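Local coordinates for protein cysteine desulfurase (PDB 5VPR) that probably catalyses the pyridoxal-phosphate-dependent removal of sulfur from L-cysteine, leaving L-alanine and handing the sulfur to a carrier, at residues 52-55 / 56-60; 99-102 / 103-107; 352-355 / 356-359; 406-409 / 410-414. All blocks are in the same frame, centred on the assembly; numbering follows the deposited sequence. Where two conformers were deposited one is given.

From the N terminus, the four contacts follow one another in series; none nests in or crosses another. Each is local and closes no long loop. Interaction 1 is the turn from helix 44-56 into the loop before helix 67-87. Interaction 2 is the start of helix 101-111, at the cofactor phosphate, beside the seven-stranded sheet; its centre is about 26 Å from that of interaction 1. Interactions 3 and 4 lie far from both, on helices 352-361 and 396-413. Their centres are about 10 Å apart, and they alone touch: Ile-358 packs on Ala-409, Met-412 and Leu-413, and Asp-354 on Leu-413, which ties the two helices together.

Interaction 1 (52-55 / 56-60)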
ATOM      1  N   ASN A  52       7.905   8.172 -22.777  1.00 38.72           N
ATOM      2  CA  ASN A  52       9.230   8.639 -23.185  1.00 46.29           C
ATOM      3  C   ASN A  52      10.241   7.497 -23.193  1.00 46.55           C
ATOM      4  O   ASN A  52      11.125   7.446 -24.061  1.00 43.26           O
ATOM      5  CB  ASN A  52       9.719   9.763 -22.268  1.00 46.77           C
ATOM      6  CG  ASN A  52       8.988  11.067 -22.501  1.00 72.94           C
ATOM      7  OD1 ASN A  52       8.518  11.345 -23.608  1.00 82.05           O
ATOM      8  ND2 ASN A  52       8.887  11.882 -21.454  1.00 79.41           N
ATOM      9  N   TYR A  53      10.138   6.583 -22.225  1.00 43.24           N
ATOM     10  CA  TYR A  53      11.032   5.431 -22.205  1.00 43.62           C
ATOM     11  C   TYR A  53      10.881   4.600 -23.477  1.00 44.02           C
ATOM     12  O   TYR A  53      11.872   4.264 -24.136  1.00 41.52           O
ATOM     13  CB  TYR A  53      10.779   4.551 -20.972  1.00 38.75           C
ATOM     14  CG  TYR A  53      11.521   3.238 -21.112  1.00 31.39           C
ATOM     15  CD1 TYR A  53      12.902   3.179 -20.913  1.00 37.96           C
ATOM     16  CD2 TYR A  53      10.862   2.081 -21.533  1.00 32.13           C
ATOM     17  CE1 TYR A  53      13.604   1.998 -21.090  1.00 37.71           C
ATOM     18  CE2 TYR A  53      11.547   0.901 -21.709  1.00 35.96           C
ATOM     19  CZ  TYR A  53      12.923   0.868 -21.485  1.00 35.13           C
ATOM     20  OH  TYR A  53      13.610  -0.308 -21.655  1.00 39.23           O
ATOM     21  N   TYR A  54       9.640   4.256 -23.840  1.00 35.45           N
ATOM     22  CA  TYR A  54       9.455   3.386 -24.998  1.00 35.94           C
ATOM     23  C   TYR A  54       9.757   4.102 -26.307  1.00 34.29           C
ATOM     24  O   TYR A  54      10.193   3.464 -27.276  1.00 42.34           O
ATOM     25  CB  TYR A  54       8.033   2.820 -25.031  1.00 38.89           C
ATOM     26  CG  TYR A  54       7.766   1.714 -24.029  1.00 37.71           C
ATOM     27  CD1 TYR A  54       6.744   1.833 -23.093  1.00 38.37           C
ATOM     28  CD2 TYR A  54       8.530   0.549 -24.023  1.00 33.44           C
ATOM     29  CE1 TYR A  54       6.491   0.819 -22.169  1.00 35.19           C
ATOM     30  CE2 TYR A  54       8.295  -0.457 -23.098  1.00 35.75           C
ATOM     31  CZ  TYR A  54       7.275  -0.310 -22.178  1.00 35.45           C
ATOM     32  OH  TYR A  54       7.018  -1.321 -21.291  1.00 33.65           O
ATOM     33  N   GLU A  55       9.527   5.416 -26.380  1.00 35.99           N
ATOM     34  CA  GLU A  55       9.802   6.091 -27.637  1.00 41.25           C
ATOM     35  C   GLU A  55      11.262   6.493 -27.804  1.00 46.03           C
ATOM     36  O   GLU A  55      11.658   6.820 -28.933  1.00 44.64           O
ATOM     37  CB  GLU A  55       8.902   7.318 -27.792  1.00 43.80           C
ATOM     38  CG  GLU A  55       7.443   6.929 -27.923  1.00 46.47           C
ATOM     39  CD  GLU A  55       6.555   8.087 -28.294  1.00 55.05           C
ATOM     40  OE1 GLU A  55       5.371   7.854 -28.605  1.00 58.77           O
ATOM     41  OE2 GLU A  55       7.046   9.229 -28.282  1.00 63.66           O
ATOM     42  N   HIS A  56      12.082   6.456 -26.744  1.00 38.27           N
ATOM     43  CA  HIS A  56      13.437   6.985 -26.889  1.00 41.81           C
ATOM     44  C   HIS A  56      14.551   6.092 -26.363  1.00 44.02           C
ATOM     45  O   HIS A  56      15.673   6.176 -26.866  1.00 41.13           O
ATOM     46  CB  HIS A  56      13.551   8.361 -26.215  1.00 39.22           C
ATOM     47  CG  HIS A  56      12.700   9.401 -26.863  1.00 49.44           C
ATOM     48  ND1 HIS A  56      11.478   9.787 -26.353  1.00 50.81           N
ATOM     49  CD2 HIS A  56      12.868  10.095 -28.011  1.00 51.29           C
ATOM     50  CE1 HIS A  56      10.942  10.696 -27.148  1.00 53.61           C
ATOM     51  NE2 HIS A  56      11.765  10.900 -28.161  1.00 56.90           N
ATOM     52  N   TYR A  57      14.295   5.261 -25.352  1.00 34.69           N
ATOM     53  CA  TYR A  57      15.408   4.611 -24.664  1.00 40.76           C
ATOM     54  C   TYR A  57      15.264   3.101 -24.511  1.00 37.55           C
ATOM     55  O   TYR A  57      16.111   2.478 -23.857  1.00 38.42           O
ATOM     56  CB  TYR A  57      15.609   5.233 -23.275  1.00 38.45           C
ATOM     57  CG  TYR A  57      15.621   6.735 -23.301  1.00 47.22           C
ATOM     58  CD1 TYR A  57      16.692   7.432 -23.862  1.00 55.31           C
ATOM     59  CD2 TYR A  57      14.567   7.461 -22.780  1.00 48.69           C
ATOM     60  CE1 TYR A  57      16.707   8.820 -23.895  1.00 61.38           C
ATOM     61  CE2 TYR A  57      14.572   8.852 -22.807  1.00 57.29           C
ATOM     62  CZ  TYR A  57      15.641   9.523 -23.365  1.00 63.72           C
ATOM     63  OH  TYR A  57      15.640  10.900 -23.390  1.00 75.46           O
ATOM     64  N   ASN A  58      14.233   2.494 -25.082  1.00 39.76           N
ATOM     65  CA  ASN A  58      13.945   1.097 -24.781  1.00 34.45           C
ATOM     66  C   ASN A  58      15.042   0.176 -25.313  1.00 32.57           C
ATOM     67  O   ASN A  58      15.395   0.225 -26.498  1.00 36.33           O
ATOM     68  CB  ASN A  58      12.580   0.714 -25.369  1.00 33.87           C
ATOM     69  CG  ASN A  58      12.323  -0.766 -25.293  1.00 40.83           C
ATOM     70  OD1 ASN A  58      12.285  -1.469 -26.310  1.00 37.87           O
ATOM     71  ND2 ASN A  58      12.169  -1.259 -24.082  1.00 27.62           N
ATOM     72  N   ALA A  59      15.573  -0.669 -24.430  1.00 30.66           N
ATOM     73  CA  ALA A  59      16.616  -1.655 -24.727  1.00 31.73           C
ATOM     74  C   ALA A  59      16.740  -2.528 -23.490  1.00 36.12           C
ATOM     75  O   ALA A  59      16.264  -2.146 -22.416  1.00 31.26           O
ATOM     76  CB  ALA A  59      17.970  -0.989 -25.055  1.00 33.48           C
ATOM     77  N   ASN A  60      17.378  -3.695 -23.628  1.00 39.40           N
ATOM     78  CA  ASN A  60      17.529  -4.482 -22.411  1.00 42.56           C
ATOM     79  C   ASN A  60      18.674  -3.926 -21.584  1.00 37.70           C
ATOM     80  O   ASN A  60      19.511  -3.169 -22.077  1.00 41.36           O
ATOM     81  CB  ASN A  60      17.736  -5.973 -22.684  1.00 57.86           C
ATOM     82  CG  ASN A  60      16.981  -6.863 -21.657  1.00 67.08           C
ATOM     83  OD1 ASN A  60      16.798  -6.478 -20.485  1.00 50.44           O
ATOM     84  ND2 ASN A  60      16.527  -8.035 -22.104  1.00 71.22           N
TER
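The phenol oxygen of Tyr-53 accepts two hydrogen bonds from the loop that follows helix 44-56. Asn-58 ND2 lies 3.0 Å from Tyr-53 OH, and Ala-59 N adds a weak bond at 3.4 Å to the same oxygen. This is the C-terminal turn of helix 44-56, running into the loop before helix 67-87. Tyr-53 CG is anti to the backbone N (chi1 169°), and this swings the ring along the outgoing loop. The amide plane of Asn-58 stands almost perpendicular to the ring, at 87°. Asn-58 N lies over one face of the Tyr-53 ring, offset toward the rim.

The backbone is held as well. Tyr-57 N donates to Tyr-53 O at 2.9 Å. One residue earlier, Asn-52 O accepts a bond from His-56 ND1 at 3.3 Å, in the carbonyl plane and on a lone pair. The oxygen lies near the imidazole plane, at the ring edge. His-56 N reaches the same oxygen only weakly. The bond to ND1 limits rotation of the imidazole.

Outside the turn, Tyr-53 is buried against Ile-287, Ala-288 and Ile-291 of helix 287-303 and Ala-72 of helix 67-87. Tyr-57 packs on Val-71 and Met-75. The contact thus joins three helices near the surface. Glu-55 and His-56 are exposed, and Glu-55 CB sits over the face of the His-56 ring as a CH-pi contact, 4.2 Å from the centroid.

Interaction 2 (99-102 / 103-107)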
ATOM      1  N   LYS A  99       7.224  -7.128  -8.920  1.00 34.63           N
ATOM      2  CA  LYS A  99       6.039  -6.830  -9.712  1.00 41.40           C
ATOM      3  C   LYS A  99       4.829  -6.468  -8.855  1.00 41.67           C
ATOM      4  O   LYS A  99       3.736  -6.289  -9.396  1.00 46.50           O
ATOM      5  CB  LYS A  99       5.712  -8.007 -10.624  1.00 47.22           C
ATOM      6  CG  LYS A  99       6.932  -8.556 -11.398  1.00 64.24           C
ATOM      7  CD  LYS A  99       7.781  -7.471 -12.084  1.00 58.92           C
ATOM      8  CE  LYS A  99       8.246  -7.912 -13.477  1.00 59.30           C
ATOM      9  NZ  LYS A  99       9.348  -8.917 -13.501  1.00 59.72           N
ATOM     10  N   GLY A 100       5.004  -6.328  -7.546  1.00 33.35           N
ATOM     11  CA  GLY A 100       3.891  -6.035  -6.660  1.00 37.36           C
ATOM     12  C   GLY A 100       4.201  -6.484  -5.249  1.00 37.06           C
ATOM     13  O   GLY A 100       5.175  -7.188  -4.995  1.00 34.12           O
ATOM     14  N   THR A 101       3.351  -6.051  -4.312  1.00 40.78           N
ATOM     15  CA  THR A 101       3.534  -6.453  -2.914  1.00 38.22           C
ATOM     16  C   THR A 101       3.493  -7.971  -2.768  1.00 37.38           C
ATOM     17  O   THR A 101       4.307  -8.567  -2.041  1.00 37.61           O
ATOM     18  CB  THR A 101       2.454  -5.823  -2.023  1.00 46.14           C
ATOM     19  OG1 THR A 101       2.460  -4.398  -2.178  1.00 49.41           O
ATOM     20  CG2 THR A 101       2.721  -6.152  -0.556  1.00 39.94           C
ATOM     21  N   THR A 102       2.544  -8.613  -3.447  1.00 39.68           N
ATOM     22  CA  THR A 102       2.398 -10.057  -3.335  1.00 44.03           C
ATOM     23  C   THR A 102       3.674 -10.779  -3.750  1.00 46.75           C
ATOM     24  O   THR A 102       4.073 -11.756  -3.103  1.00 42.72           O
ATOM     25  CB  THR A 102       1.202 -10.518  -4.169  1.00 48.83           C
ATOM     26  OG1 THR A 102       0.012  -9.913  -3.648  1.00 53.16           O
ATOM     27  CG2 THR A 102       1.056 -12.035  -4.125  1.00 46.11           C
ATOM     28  N   GLU A 103       4.341 -10.301  -4.811  1.00 45.90           N
ATOM     29  CA  GLU A 103       5.608 -10.901  -5.224  0.50 42.38           C
ATOM     30  C   GLU A 103       6.665 -10.758  -4.134  1.00 43.96           C
ATOM     31  O   GLU A 103       7.400 -11.708  -3.832  1.00 42.77           O
ATOM     32  CB  GLU A 103       6.092 -10.263  -6.525  0.50 40.91           C
ATOM     33  CG  GLU A 103       5.406 -10.771  -7.797  0.50 38.71           C
ATOM     34  CD  GLU A 103       4.040 -10.139  -8.073  0.50 43.26           C
ATOM     35  OE1 GLU A 103       3.561  -9.287  -7.273  0.50 33.24           O
ATOM     36  OE2 GLU A 103       3.447 -10.512  -9.114  0.50 50.16           O
ATOM     37  N   GLY A 104       6.776  -9.558  -3.545  1.00 36.01           N
ATOM     38  CA  GLY A 104       7.742  -9.355  -2.473  1.00 33.76           C
ATOM     39  C   GLY A 104       7.505 -10.296  -1.309  1.00 36.98           C
ATOM     40  O   GLY A 104       8.449 -10.865  -0.755  1.00 45.18           O
ATOM     41  N   ILE A 105       6.236 -10.509  -0.956  1.00 33.62           N
ATOM     42  CA  ILE A 105       5.904 -11.426   0.132  1.00 36.56           C
ATOM     43  C   ILE A 105       6.361 -12.834  -0.215  1.00 46.66           C
ATOM     44  O   ILE A 105       7.044 -13.496   0.577  1.00 41.06           O
ATOM     45  CB  ILE A 105       4.392 -11.381   0.428  1.00 43.15           C
ATOM     46  CG1 ILE A 105       3.985 -10.028   1.019  1.00 35.94           C
ATOM     47  CG2 ILE A 105       3.989 -12.520   1.367  1.00 50.44           C
ATOM     48  CD1 ILE A 105       2.454  -9.893   1.205  1.00 41.02           C
ATOM     49  N   ASN A 106       6.013 -13.300  -1.425  1.00 45.69           N
ATOM     50  CA  ASN A 106       6.361 -14.659  -1.839  1.00 47.32           C
ATOM     51  C   ASN A 106       7.864 -14.842  -1.934  1.00 40.66           C
ATOM     52  O   ASN A 106       8.386 -15.921  -1.631  1.00 48.59           O
ATOM     53  CB  ASN A 106       5.707 -14.989  -3.184  1.00 52.35           C
ATOM     54  CG  ASN A 106       4.305 -15.530  -3.025  1.00 59.26           C
ATOM     55  OD1 ASN A 106       4.114 -16.697  -2.682  1.00 63.33           O
ATOM     56  ND2 ASN A 106       3.316 -14.685  -3.265  1.00 60.07           N
ATOM     57  N   LEU A 107       8.571 -13.802  -2.379  1.00 40.43           N
ATOM     58  CA  LEU A 107      10.025 -13.846  -2.433  1.00 43.35           C
ATOM     59  C   LEU A 107      10.608 -14.149  -1.056  1.00 52.91           C
ATOM     60  O   LEU A 107      11.468 -15.024  -0.912  1.00 53.76           O
ATOM     61  CB  LEU A 107      10.551 -12.514  -2.973  1.00 42.46           C
ATOM     62  CG  LEU A 107      12.033 -12.290  -3.304  1.00 58.99           C
ATOM     63  CD1 LEU A 107      12.148 -10.995  -4.074  1.00 60.54           C
ATOM     64  CD2 LEU A 107      12.953 -12.240  -2.078  1.00 63.17           C
TER
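The start of helix 101-111 forms part of the cofactor phosphate site, and Thr-102 and Asn-106 meet on its first turns. Thr-102 O accepts two bonds from one residue. Asn-106 N and Asn-106 ND2 each lie 3.0 Å from Thr-102 O, and they come from opposite faces of the carbonyl plane. The side-chain donor stands above that plane, not on a lone pair. The bond restrains the Asn-106 amide against the helix backbone.

The methyl of Thr-102, CG2, is turned away from the residue's own N and runs alongside Asn-106, 3.6 Å from Asn-106 ND2. The hydroxyl takes the other branch (chi1 -62°), beside the backbone N. There it hydrogen-bonds to the phosphate oxygen OP2 of the modified lysine at position 233.

Thr-101 faces inward. Its CG2 touches Ile-105 CD1 at 4.1 Å, and its OG1 bonds to Ser-230. Ile-105 continues this buried side onto Phe-205 and Trp-136. Gly-100 is the N-cap, and its O accepts Gly-104 N at 3.2 Å. The backbone of Gly-100 is in a conformation that a side chain would obstruct. A glycine N-cap followed by threonines in the first turn, with the helix N-terminus at the phosphate, is typical of fold-type I pyridoxal phosphate enzymes.

Interaction 3 (352-355 / 356-359)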
ATOM      1  N   ALA A 352     -24.511  -4.314   0.887  1.00 73.76           N
ATOM      2  CA  ALA A 352     -23.802  -3.061   0.661  1.00 65.68           C
ATOM      3  C   ALA A 352     -23.680  -2.754  -0.821  1.00 57.13           C
ATOM      4  O   ALA A 352     -23.602  -1.583  -1.206  1.00 59.52           O
ATOM      5  CB  ALA A 352     -22.414  -3.112   1.307  1.00 64.91           C
ATOM      6  N   SER A 353     -23.665  -3.788  -1.666  1.00 55.00           N
ATOM      7  CA  SER A 353     -23.595  -3.573  -3.106  1.00 56.60           C
ATOM      8  C   SER A 353     -24.808  -2.800  -3.621  1.00 59.05           C
ATOM      9  O   SER A 353     -24.699  -2.067  -4.611  1.00 62.00           O
ATOM     10  CB  SER A 353     -23.474  -4.917  -3.824  1.00 58.56           C
ATOM     11  OG  SER A 353     -24.369  -5.858  -3.259  1.00 65.30           O
ATOM     12  N   ASP A 354     -25.965  -2.964  -2.977  1.00 58.00           N
ATOM     13  CA  ASP A 354     -27.131  -2.158  -3.338  1.00 61.33           C
ATOM     14  C   ASP A 354     -26.819  -0.672  -3.233  1.00 59.29           C
ATOM     15  O   ASP A 354     -27.170   0.110  -4.125  1.00 54.66           O
ATOM     16  CB  ASP A 354     -28.321  -2.513  -2.448  1.00 60.57           C
ATOM     17  CG  ASP A 354     -28.884  -3.884  -2.752  1.00 70.73           C
ATOM     18  OD1 ASP A 354     -28.637  -4.396  -3.866  1.00 74.22           O
ATOM     19  OD2 ASP A 354     -29.579  -4.446  -1.881  1.00 77.54           O
ATOM     20  N   VAL A 355     -26.135  -0.273  -2.159  1.00 54.28           N
ATOM     21  CA  VAL A 355     -25.707   1.111  -2.027  1.00 52.92           C
ATOM     22  C   VAL A 355     -24.616   1.428  -3.042  1.00 52.51           C
ATOM     23  O   VAL A 355     -24.604   2.511  -3.644  1.00 53.84           O
ATOM     24  CB  VAL A 355     -25.249   1.388  -0.583  1.00 50.23           C
ATOM     25  CG1 VAL A 355     -24.708   2.800  -0.455  1.00 50.01           C
ATOM     26  CG2 VAL A 355     -26.397   1.179   0.370  1.00 55.19           C
ATOM     27  N   GLY A 356     -23.699   0.483  -3.268  1.00 50.81           N
ATOM     28  CA  GLY A 356     -22.619   0.733  -4.205  1.00 45.18           C
ATOM     29  C   GLY A 356     -23.121   0.968  -5.615  1.00 49.54           C
ATOM     30  O   GLY A 356     -22.583   1.804  -6.346  1.00 46.37           O
ATOM     31  N   MET A 357     -24.166   0.238  -6.012  1.00 45.58           N
ATOM     32  CA  MET A 357     -24.689   0.375  -7.366  1.00 54.24           C
ATOM     33  C   MET A 357     -25.382   1.716  -7.553  1.00 54.56           C
ATOM     34  O   MET A 357     -25.203   2.371  -8.587  1.00 45.29           O
ATOM     35  CB  MET A 357     -25.647  -0.768  -7.683  1.00 59.83           C
ATOM     36  CG  MET A 357     -24.968  -2.114  -7.810  1.00 64.50           C
ATOM     37  SD  MET A 357     -26.121  -3.363  -8.402  1.00 81.44           S
ATOM     38  CE  MET A 357     -27.486  -3.135  -7.264  1.00 74.65           C
ATOM     39  N   ILE A 358     -26.169   2.145  -6.560  1.00 53.83           N
ATOM     40  CA  ILE A 358     -26.769   3.478  -6.610  1.00 53.61           C
ATOM     41  C   ILE A 358     -25.680   4.546  -6.692  1.00 53.59           C
ATOM     42  O   ILE A 358     -25.756   5.469  -7.513  1.00 49.32           O
ATOM     43  CB  ILE A 358     -27.698   3.697  -5.400  1.00 50.35           C
ATOM     44  CG1 ILE A 358     -28.907   2.764  -5.485  1.00 52.23           C
ATOM     45  CG2 ILE A 358     -28.148   5.140  -5.330  1.00 55.26           C
ATOM     46  CD1 ILE A 358     -29.834   2.858  -4.294  1.00 54.37           C
ATOM     47  N   LEU A 359     -24.635   4.418  -5.866  1.00 45.52           N
ATOM     48  CA  LEU A 359     -23.535   5.382  -5.892  1.00 45.44           C
ATOM     49  C   LEU A 359     -22.840   5.401  -7.255  1.00 50.31           C
ATOM     50  O   LEU A 359     -22.505   6.474  -7.779  1.00 46.82           O
ATOM     51  CB  LEU A 359     -22.529   5.062  -4.778  1.00 43.16           C
ATOM     52  CG  LEU A 359     -23.058   5.252  -3.352  1.00 49.52           C
ATOM     53  CD1 LEU A 359     -21.958   4.988  -2.309  1.00 43.70           C
ATOM     54  CD2 LEU A 359     -23.610   6.651  -3.193  1.00 46.22           C
TER
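Val-355 and Leu-359 lie side by side on helix 352-361 and point the same way. They are one helical turn apart. Val-355 CG1 meets Leu-359 CD1 at 4.0 Å, a plain apolar contact. With chi1 at 176°, Val-355 sets CG1 opposite its own N, which carries this branch forward along the helix to Leu-359. Leu-359 CG also rests against the helix itself, 3.2 Å from Val-355 O. Both side chains are buried. Val-355 packs on Leu-346 and Ile-349, and Leu-359 on Val-366.

Asp-354 and Met-357 make a second parallel pair. The methionine chain runs back towards the helix start, and its CG lies 3.2 Å from Ser-353 O. A bend at the last torsion (chi3 -51°) then turns the methyl to the carboxylate. Met-357 CE ends 3.8 Å from Asp-354 OD1, in van der Waals contact.

Ile-358 packs on helix 396-413. Its CG1 passes 3.5 Å from Asp-354 O.

The backbone is regular. Met-357 N bonds to Ser-353 O at 2.7 Å and Leu-359 N to Val-355 O at 2.9 Å, while the bond from Ile-358 N to Asp-354 O is weak.

No side chain makes a hydrogen bond across the two segments. Val-355 and Leu-359 meet by apolar packing, the Met-357 methyl meets the carboxylate by van der Waals contact, and polar bonding is left to the main chain. The carboxylate of Asp-354 lies near the helix N-terminus, where the helix dipole would probably favour its negative charge.

Interaction 4 (406-409 / 410-414); sequences VKKA and QKMLA
The backbone of 406-414 is alpha-helical up to Leu-413, with Gln-410 N bonded to Val-406 O at 3.1 Å, Met-412 N to Lys-408 O at 2.9 Å and Leu-413 N to Ala-409 O at 2.8 Å. Lys-408 and Met-412 make the main side-chain contact. The lysine chain is fully extended, and Met-412 comes across it at a slant. Met-412 SD lies 3.8 Å from both CG and CE of Lys-408, so the sulfur rests on the methylenes and not on the ammonium group.

This is the C-terminal helix, 396-413, and it packs against helix 352-361. Ala-409 is buried, as is Val-406, and Ala-409 packs on Ile-358. Leu-413 lies on the same side, against Ile-358, Asp-354 and the loop residue Ile-349.

Lys-411 is more crowded. Its CG sits between the backbone N and the carbonyl carbon (chi1 36°), which presses it onto two carbonyl oxygens of the preceding turn. Lys-411 CG is 3.1 Å from Lys-407 O and somewhat farther from Lys-408 O. Leu-413 CG makes a similar approach to Ala-409 O, at 3.3 Å.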
ATOM      1  N   VAL A 406     -25.203   9.030  -0.513  1.00 51.86           N
ATOM      2  CA  VAL A 406     -25.532   7.992   0.458  1.00 52.35           C
ATOM      3  C   VAL A 406     -26.926   8.222   1.032  1.00 55.13           C
ATOM      4  O   VAL A 406     -27.715   7.279   1.178  1.00 58.88           O
ATOM      5  CB  VAL A 406     -24.451   7.929   1.557  1.00 51.69           C
ATOM      6  CG1 VAL A 406     -24.951   7.145   2.752  1.00 53.07           C
ATOM      7  CG2 VAL A 406     -23.172   7.297   1.004  1.00 49.01           C
ATOM      8  N   LYS A 407     -27.254   9.475   1.364  1.00 56.88           N
ATOM      9  CA  LYS A 407     -28.612   9.800   1.795  1.00 66.88           C
ATOM     10  C   LYS A 407     -29.639   9.402   0.741  1.00 67.15           C
ATOM     11  O   LYS A 407     -30.686   8.830   1.067  1.00 61.91           O
ATOM     12  CB  LYS A 407     -28.726  11.294   2.101  1.00 68.49           C
ATOM     13  CG  LYS A 407     -27.845  11.754   3.245  1.00 69.75           C
ATOM     14  CD  LYS A 407     -27.958  13.250   3.493  1.00 75.87           C
ATOM     15  CE  LYS A 407     -26.926  13.705   4.528  1.00 79.27           C
ATOM     16  NZ  LYS A 407     -27.229  15.067   5.050  1.00 84.23           N
ATOM     17  N   LYS A 408     -29.354   9.693  -0.532  1.00 59.02           N
ATOM     18  CA  LYS A 408     -30.306   9.353  -1.590  1.00 59.71           C
ATOM     19  C   LYS A 408     -30.473   7.844  -1.706  1.00 58.84           C
ATOM     20  O   LYS A 408     -31.595   7.349  -1.875  1.00 60.49           O
ATOM     21  CB  LYS A 408     -29.853   9.961  -2.922  1.00 58.67           C
ATOM     22  CG  LYS A 408     -30.648   9.523  -4.135  1.00 59.15           C
ATOM     23  CD  LYS A 408     -30.219  10.288  -5.385  1.00 61.56           C
ATOM     24  CE  LYS A 408     -30.954   9.774  -6.627  1.00 62.44           C
ATOM     25  NZ  LYS A 408     -30.694  10.563  -7.872  1.00 59.22           N
ATOM     26  N   ALA A 409     -29.369   7.097  -1.578  1.00 60.77           N
ATOM     27  CA  ALA A 409     -29.424   5.641  -1.659  1.00 56.39           C
ATOM     28  C   ALA A 409     -30.336   5.056  -0.588  1.00 60.43           C
ATOM     29  O   ALA A 409     -31.167   4.185  -0.867  1.00 64.92           O
ATOM     30  CB  ALA A 409     -28.016   5.062  -1.534  1.00 53.27           C
ATOM     31  N   GLN A 410     -30.197   5.528   0.651  1.00 62.93           N
ATOM     32  CA  GLN A 410     -30.952   4.923   1.743  1.00 62.59           C
ATOM     33  C   GLN A 410     -32.454   5.135   1.577  1.00 69.87           C
ATOM     34  O   GLN A 410     -33.245   4.217   1.832  1.00 77.87           O
ATOM     35  CB  GLN A 410     -30.434   5.457   3.082  1.00 65.56           C
ATOM     36  CG  GLN A 410     -31.362   6.357   3.869  1.00 73.97           C
ATOM     37  CD  GLN A 410     -30.804   6.661   5.246  1.00 78.28           C
ATOM     38  OE1 GLN A 410     -30.266   5.778   5.925  1.00 77.59           O
ATOM     39  NE2 GLN A 410     -30.911   7.918   5.660  1.00 77.16           N
ATOM     40  N   LYS A 411     -32.879   6.317   1.124  1.00 68.74           N
ATOM     41  CA  LYS A 411     -34.310   6.487   0.888  1.00 69.68           C
ATOM     42  C   LYS A 411     -34.755   5.780  -0.386  1.00 66.89           C
ATOM     43  O   LYS A 411     -35.888   5.301  -0.454  1.00 69.04           O
ATOM     44  CB  LYS A 411     -34.698   7.968   0.853  1.00 74.52           C
ATOM     45  CG  LYS A 411     -33.675   8.881   0.235  1.00 79.05           C
ATOM     46  CD  LYS A 411     -33.781  10.281   0.824  1.00 75.57           C
ATOM     47  CE  LYS A 411     -34.643  11.167  -0.037  1.00 80.51           C
ATOM     48  NZ  LYS A 411     -34.478  12.589   0.354  1.00 87.64           N
ATOM     49  N   MET A 412     -33.878   5.673  -1.390  1.00 69.02           N
ATOM     50  CA  MET A 412     -34.212   4.853  -2.551  1.00 70.26           C
ATOM     51  C   MET A 412     -34.441   3.404  -2.149  1.00 70.60           C
ATOM     52  O   MET A 412     -35.326   2.732  -2.692  1.00 68.14           O
ATOM     53  CB  MET A 412     -33.107   4.940  -3.604  1.00 69.28           C
ATOM     54  CG  MET A 412     -33.216   6.144  -4.512  1.00 61.70           C
ATOM     55  SD  MET A 412     -31.822   6.263  -5.626  1.00 59.33           S
ATOM     56  CE  MET A 412     -32.046   4.817  -6.660  1.00 58.21           C
ATOM     57  N   LEU A 413     -33.661   2.909  -1.188  1.00 67.85           N
ATOM     58  CA  LEU A 413     -33.736   1.513  -0.779  1.00 73.69           C
ATOM     59  C   LEU A 413     -34.753   1.254   0.326  1.00 79.01           C
ATOM     60  O   LEU A 413     -35.073   0.091   0.587  1.00 81.38           O
ATOM     61  CB  LEU A 413     -32.352   1.029  -0.346  1.00 61.39           C
ATOM     62  CG  LEU A 413     -31.419   1.001  -1.556  1.00 58.76           C
ATOM     63  CD1 LEU A 413     -29.979   0.690  -1.164  1.00 60.11           C
ATOM     64  CD2 LEU A 413     -31.929   0.002  -2.584  1.00 59.97           C
ATOM     65  N   ALA A 414     -35.281   2.295   0.958  1.00 80.18           N
ATOM     66  CA  ALA A 414     -36.336   2.125   1.951  1.00 90.68           C
ATOM     67  C   ALA A 414     -37.579   1.479   1.336  1.00101.68           C
ATOM     68  O   ALA A 414     -38.121   0.521   1.880  1.00104.51           O
ATOM     69  CB  ALA A 414     -36.694   3.462   2.577  1.00 93.33           C
ATOM     70  OXT ALA A 414     -38.066   1.889   0.281  1.00106.23           O
TER